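Local coordinates for protein N-acyl-D-glutamate deacylase (Bordetella bronchiseptica, PDB 3GIP) that hydrolyses N-acyl-D-glutamate to D-glutamate and a carboxylate, as a zinc-dependent member of the amidohydrolase superfamily, at residues His66-Leu71 with Cys95-Ala100; His248-Met253 with Asp280-Pro285. All blocks are in the same frame, centred on the assembly; numbering follows the deposited sequence.

Contact 1: residues His66-Leu71 with Cys95-Ala100. With ZN (zinc ion), chain F.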
# COMPACT_ATOMS: atom_id res chain seq x y z
N HIS A 66 -0.73 -0.58 1.08
CA HIS A 66 0.10 0.60 0.87
C HIS A 66 0.33 0.93 -0.59
O HIS A 66 1.41 0.71 -1.14
CB HIS A 66 1.46 0.46 1.56
CG HIS A 66 2.13 1.78 1.80
ND1 HIS A 66 2.03 2.46 2.99
CD2 HIS A 66 2.82 2.59 0.96
CE1 HIS A 66 2.63 3.63 2.88
NE2 HIS A 66 3.12 3.73 1.66
N GLY A 67 -0.70 1.48 -1.22
CA GLY A 67 -0.58 1.85 -2.61
C GLY A 67 -0.50 3.36 -2.78
O GLY A 67 -0.88 4.12 -1.89
N HIS A 68 0.03 3.77 -3.93
CA HIS A 68 0.14 5.19 -4.29
C HIS A 68 -0.48 5.31 -5.67
O HIS A 68 -0.14 6.21 -6.44
CB HIS A 68 1.60 5.64 -4.35
CG HIS A 68 2.22 5.88 -3.01
ND1 HIS A 68 1.74 6.82 -2.12
CD2 HIS A 68 3.30 5.32 -2.41
CE1 HIS A 68 2.49 6.82 -1.04
NE2 HIS A 68 3.44 5.92 -1.19
N ASP A 69 -1.39 4.40 -5.98
CA ASP A 69 -2.04 4.35 -7.29
C ASP A 69 -3.25 5.28 -7.42
O ASP A 69 -4.05 5.13 -8.34
CB ASP A 69 -2.48 2.91 -7.56
CG ASP A 69 -1.44 1.90 -7.11
OD1 ASP A 69 -0.53 1.58 -7.90
OD2 ASP A 69 -1.52 1.45 -5.94
N ASP A 70 -3.35 6.25 -6.52
CA ASP A 70 -4.45 7.21 -6.49
C ASP A 70 -4.97 7.66 -7.85
O ASP A 70 -6.18 7.62 -8.11
CB ASP A 70 -4.04 8.45 -5.71
CG ASP A 70 -3.69 8.15 -4.27
OD1 ASP A 70 -4.38 8.67 -3.37
OD2 ASP A 70 -2.72 7.40 -4.05
N LEU A 71 -4.06 8.12 -8.70
CA LEU A 71 -4.44 8.64 -10.01
C LEU A 71 -4.29 7.68 -11.18
O LEU A 71 -4.53 8.05 -12.32
CB LEU A 71 -3.63 9.90 -10.31
CG LEU A 71 -3.49 10.90 -9.16
CD1 LEU A 71 -2.50 11.98 -9.56
CD2 LEU A 71 -4.85 11.49 -8.80
N CYS A 95 1.10 8.00 2.97
CA CYS A 95 2.22 8.89 3.26
C CYS A 95 1.91 10.37 3.17
O CYS A 95 2.79 11.18 2.85
CB CYS A 95 3.39 8.55 2.33
SG CYS A 95 3.77 6.77 2.35
N GLY A 96 0.67 10.73 3.46
CA GLY A 96 0.27 12.13 3.43
C GLY A 96 -0.19 12.68 2.11
O GLY A 96 -0.69 13.81 2.06
N VAL A 97 -0.05 11.92 1.02
CA VAL A 97 -0.47 12.40 -0.29
C VAL A 97 -1.58 11.57 -0.90
O VAL A 97 -1.50 10.34 -0.96
CB VAL A 97 0.72 12.47 -1.27
CG1 VAL A 97 1.68 13.57 -0.82
CG2 VAL A 97 1.44 11.13 -1.33
N SER A 98 -2.63 12.25 -1.35
CA SER A 98 -3.80 11.57 -1.92
C SER A 98 -4.37 12.28 -3.14
O SER A 98 -3.95 13.39 -3.48
CB SER A 98 -4.88 11.48 -0.84
OG SER A 98 -5.19 12.77 -0.33
N ALA A 99 -5.33 11.63 -3.78
CA ALA A 99 -5.98 12.18 -4.97
C ALA A 99 -6.74 13.47 -4.65
O ALA A 99 -6.88 14.34 -5.50
CB ALA A 99 -6.95 11.16 -5.55
N ALA A 100 -7.22 13.58 -3.41
CA ALA A 100 -7.97 14.75 -2.98
C ALA A 100 -7.79 14.97 -1.48
O ALA A 100 -7.42 14.06 -0.76
CB ALA A 100 -9.46 14.55 -3.31
ZN ZN F . 5.95 6.50 2.70
O HOH W 1 -0.82 7.87 -2.12

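Contact 2: residues His248-Met253 with Asp280-Pro285. With ZN (zinc ion), chain F; FMT (formic acid), chain D.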
# COMPACT_ATOMS: atom_id res chain seq x y z
N HIS A 248 5.15 0.95 5.93
CA HIS A 248 6.45 0.42 5.52
C HIS A 248 7.50 0.53 6.61
O HIS A 248 8.52 1.21 6.46
CB HIS A 248 6.93 1.11 4.23
CG HIS A 248 6.77 2.60 4.21
ND1 HIS A 248 7.28 3.42 5.20
CD2 HIS A 248 6.23 3.43 3.28
CE1 HIS A 248 7.06 4.68 4.88
NE2 HIS A 248 6.43 4.72 3.72
N HIS A 249 7.26 -0.15 7.73
CA HIS A 249 8.17 -0.09 8.86
C HIS A 249 9.53 -0.66 8.50
O HIS A 249 9.64 -1.75 7.92
CB HIS A 249 7.58 -0.82 10.06
CG HIS A 249 8.29 -0.53 11.34
ND1 HIS A 249 8.82 0.71 11.63
CD2 HIS A 249 8.57 -1.32 12.40
CE1 HIS A 249 9.40 0.67 12.82
NE2 HIS A 249 9.26 -0.55 13.31
N LYS A 250 10.57 0.09 8.86
CA LYS A 250 11.93 -0.28 8.53
C LYS A 250 12.92 0.51 9.37
O LYS A 250 12.55 1.49 10.02
CB LYS A 250 12.20 0.06 7.06
CG LYS A 250 12.24 1.58 6.82
CD LYS A 250 12.50 1.94 5.37
CE LYS A 250 11.25 1.84 4.53
NZ LYS A 250 10.26 2.91 4.88
N CYS A 251 14.18 0.09 9.31
CA CYS A 251 15.28 0.75 10.00
C CYS A 251 16.37 0.95 8.95
O CYS A 251 16.99 -0.00 8.48
CB CYS A 251 15.80 -0.12 11.15
SG CYS A 251 14.59 -0.34 12.47
N MET A 252 16.58 2.21 8.57
CA MET A 252 17.56 2.55 7.54
C MET A 252 18.94 2.90 8.09
O MET A 252 19.06 3.55 9.13
CB MET A 252 17.03 3.72 6.70
CG MET A 252 15.73 3.40 5.97
SD MET A 252 15.16 4.80 4.98
CE MET A 252 16.30 4.69 3.58
N MET A 253 19.96 2.47 7.35
CA MET A 253 21.38 2.67 7.68
C MET A 253 21.87 1.69 8.74
O MET A 253 21.20 1.45 9.75
CB MET A 253 21.63 4.13 8.10
CG MET A 253 21.28 5.12 7.00
SD MET A 253 21.74 6.82 7.37
CE MET A 253 23.39 6.84 6.81
N ASP A 280 2.93 -2.50 8.19
CA ASP A 280 3.10 -3.21 6.94
C ASP A 280 4.51 -3.03 6.41
O ASP A 280 5.23 -2.10 6.80
CB ASP A 280 2.05 -2.77 5.90
CG ASP A 280 2.03 -1.26 5.67
OD1 ASP A 280 2.96 -0.72 5.03
OD2 ASP A 280 1.07 -0.61 6.14
N ILE A 281 4.92 -3.95 5.54
CA ILE A 281 6.24 -3.90 4.92
C ILE A 281 6.16 -4.41 3.49
O ILE A 281 5.16 -5.01 3.08
CB ILE A 281 7.28 -4.82 5.65
CG1 ILE A 281 6.82 -6.28 5.63
CG2 ILE A 281 7.49 -4.35 7.07
CD1 ILE A 281 7.28 -7.09 4.40
N TYR A 282 7.21 -4.13 2.73
CA TYR A 282 7.35 -4.68 1.39
C TYR A 282 8.61 -5.53 1.61
O TYR A 282 9.49 -5.15 2.39
CB TYR A 282 7.54 -3.59 0.31
CG TYR A 282 8.46 -2.45 0.66
CD1 TYR A 282 9.84 -2.60 0.61
CD2 TYR A 282 7.94 -1.21 1.03
CE1 TYR A 282 10.69 -1.54 0.92
CE2 TYR A 282 8.77 -0.15 1.34
CZ TYR A 282 10.15 -0.31 1.28
OH TYR A 282 10.97 0.74 1.59
N PRO A 283 8.70 -6.69 0.95
CA PRO A 283 9.84 -7.60 1.10
C PRO A 283 11.14 -7.27 0.38
O PRO A 283 11.63 -8.07 -0.41
CB PRO A 283 9.25 -8.93 0.64
CG PRO A 283 8.39 -8.49 -0.51
CD PRO A 283 7.69 -7.25 0.04
N TYR A 284 11.70 -6.10 0.67
CA TYR A 284 12.96 -5.65 0.06
C TYR A 284 13.76 -4.81 1.05
O TYR A 284 13.18 -4.09 1.87
CB TYR A 284 12.68 -4.80 -1.18
CG TYR A 284 11.82 -5.46 -2.23
CD1 TYR A 284 12.38 -6.08 -3.35
CD2 TYR A 284 10.43 -5.44 -2.12
CE1 TYR A 284 11.57 -6.65 -4.34
CE2 TYR A 284 9.62 -6.01 -3.09
CZ TYR A 284 10.19 -6.61 -4.20
OH TYR A 284 9.38 -7.14 -5.17
N PRO A 285 15.10 -4.87 0.96
CA PRO A 285 15.97 -4.11 1.86
C PRO A 285 16.38 -2.74 1.31
O PRO A 285 17.39 -2.18 1.72
CB PRO A 285 17.16 -5.03 2.03
CG PRO A 285 17.32 -5.56 0.64
CD PRO A 285 15.88 -5.89 0.23
ZN ZN F . 5.95 6.50 2.70
C FMT D . 9.75 3.85 1.27
O1 FMT D . 10.02 3.57 0.13
O2 FMT D . 9.73 2.88 2.20
O HOH W 2 8.87 -1.89 4.65

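Contact 1: residues His66-Leu71 with Cys95-Ala100
Cys95, Asp70 and Ala99 carry most of the contact between the loops 66-71 and 95-100, a worked example of how a metal ligand is bedded among neighbouring barrel loops. The sulfur of Cys95, 2.2 Å from the zinc ion that His218 and His248 also bind, comes up to the edges of two imidazole rings. Cys95 SG lies close to the plane of the His66 ring, 3.2 Å from His66 NE2, and His68 CE1 reaches the same sulfur at 3.6 Å. With CG of His66 anti to the backbone N (chi1 -159°) and beside the carbonyl carbon, the NE2 edge of the ring is brought to the sulfur. Both histidines thus present ring edges to the sulfur, and neither stacks on it.

At the other end Asp70 points at the opposite loop. Its OD1 accepts a weak, bent bond from Ala99 N (3.1 Å, 128° at the hydrogen), while its CB packs on Ala99 CB; Leu71 CD2 covers the same methyl at 3.9 Å. Between the two ends a water bridges the loops, 2.8 Å from His68 ND1 and placed to donate to Asp70 OD2 and Val97 O.

The loops follow strands 57-64 and 87-92, which pair in parallel, and helix 146-153 lies against Val97 and Ser98.

Contact 2: residues His248-Met253 with Asp280-Pro285
His248 and Asp280 meet where two neighbouring parallel strands of the amidohydrolase TIM barrel, 243-246 and 277-281, give way to the loops that line the active site. The tight part pairs backbone N-H groups of His248 and His249 with a carboxylate oxygen and the main-chain carbonyl of Asp280. His248 N donates to Asp280 OD1 at 2.9 Å (155° at the hydrogen), reaching that oxygen from well above the carboxylate plane, and His249 N donates to Asp280 O at 3.0 Å. His248 CA makes a bent CA-H...O contact with the same carbonyl oxygen, and the CA atoms of His248 and Ile281 are 4.4 Å apart. His248 also binds the zinc ion, through NE2 at 2.1 Å.

Farther along, the segments diverge and their contacts run largely through small molecules. Water 2, over the centre of one face of the Tyr282 ring, joins His249 O and Tyr282 N by weak bonds. A formic acid, probably from the crystallisation liquor, lies between Lys250 and Tyr282; Arg376 and Ser288 also bind it. Lys250 bends at chi3 and chi4 (81° and 69°), which turns NZ back to His248 O at 2.9 Å; NZ also forms a salt bridge with Glu222. Above one face of the His248 ring, O2 of the formic acid accepts hydrogen bonds from Lys250 NZ (2.7 Å) and Tyr282 OH (2.5 Å).

The zinc ion is common to contacts 1 and 2, one segment of each supplying a ligand: Cys95 from 95-100 and His248 from 248-253. The contacts come in series along the chain, contact 1 closing before contact 2 opens, and their centres are about 19 Å apart. Contact 1 follows strands 57-64 and 87-92; contact 2 follows strand 243-246 and takes in the end of 277-281. His218, at the end of strand 214-218, is the third protein ligand. The contacts also touch directly, His66 NE2 being 3.5 Å from His248 CD2. The metal site is therefore assembled from strand ends and loops far apart in sequence that the barrel brings together.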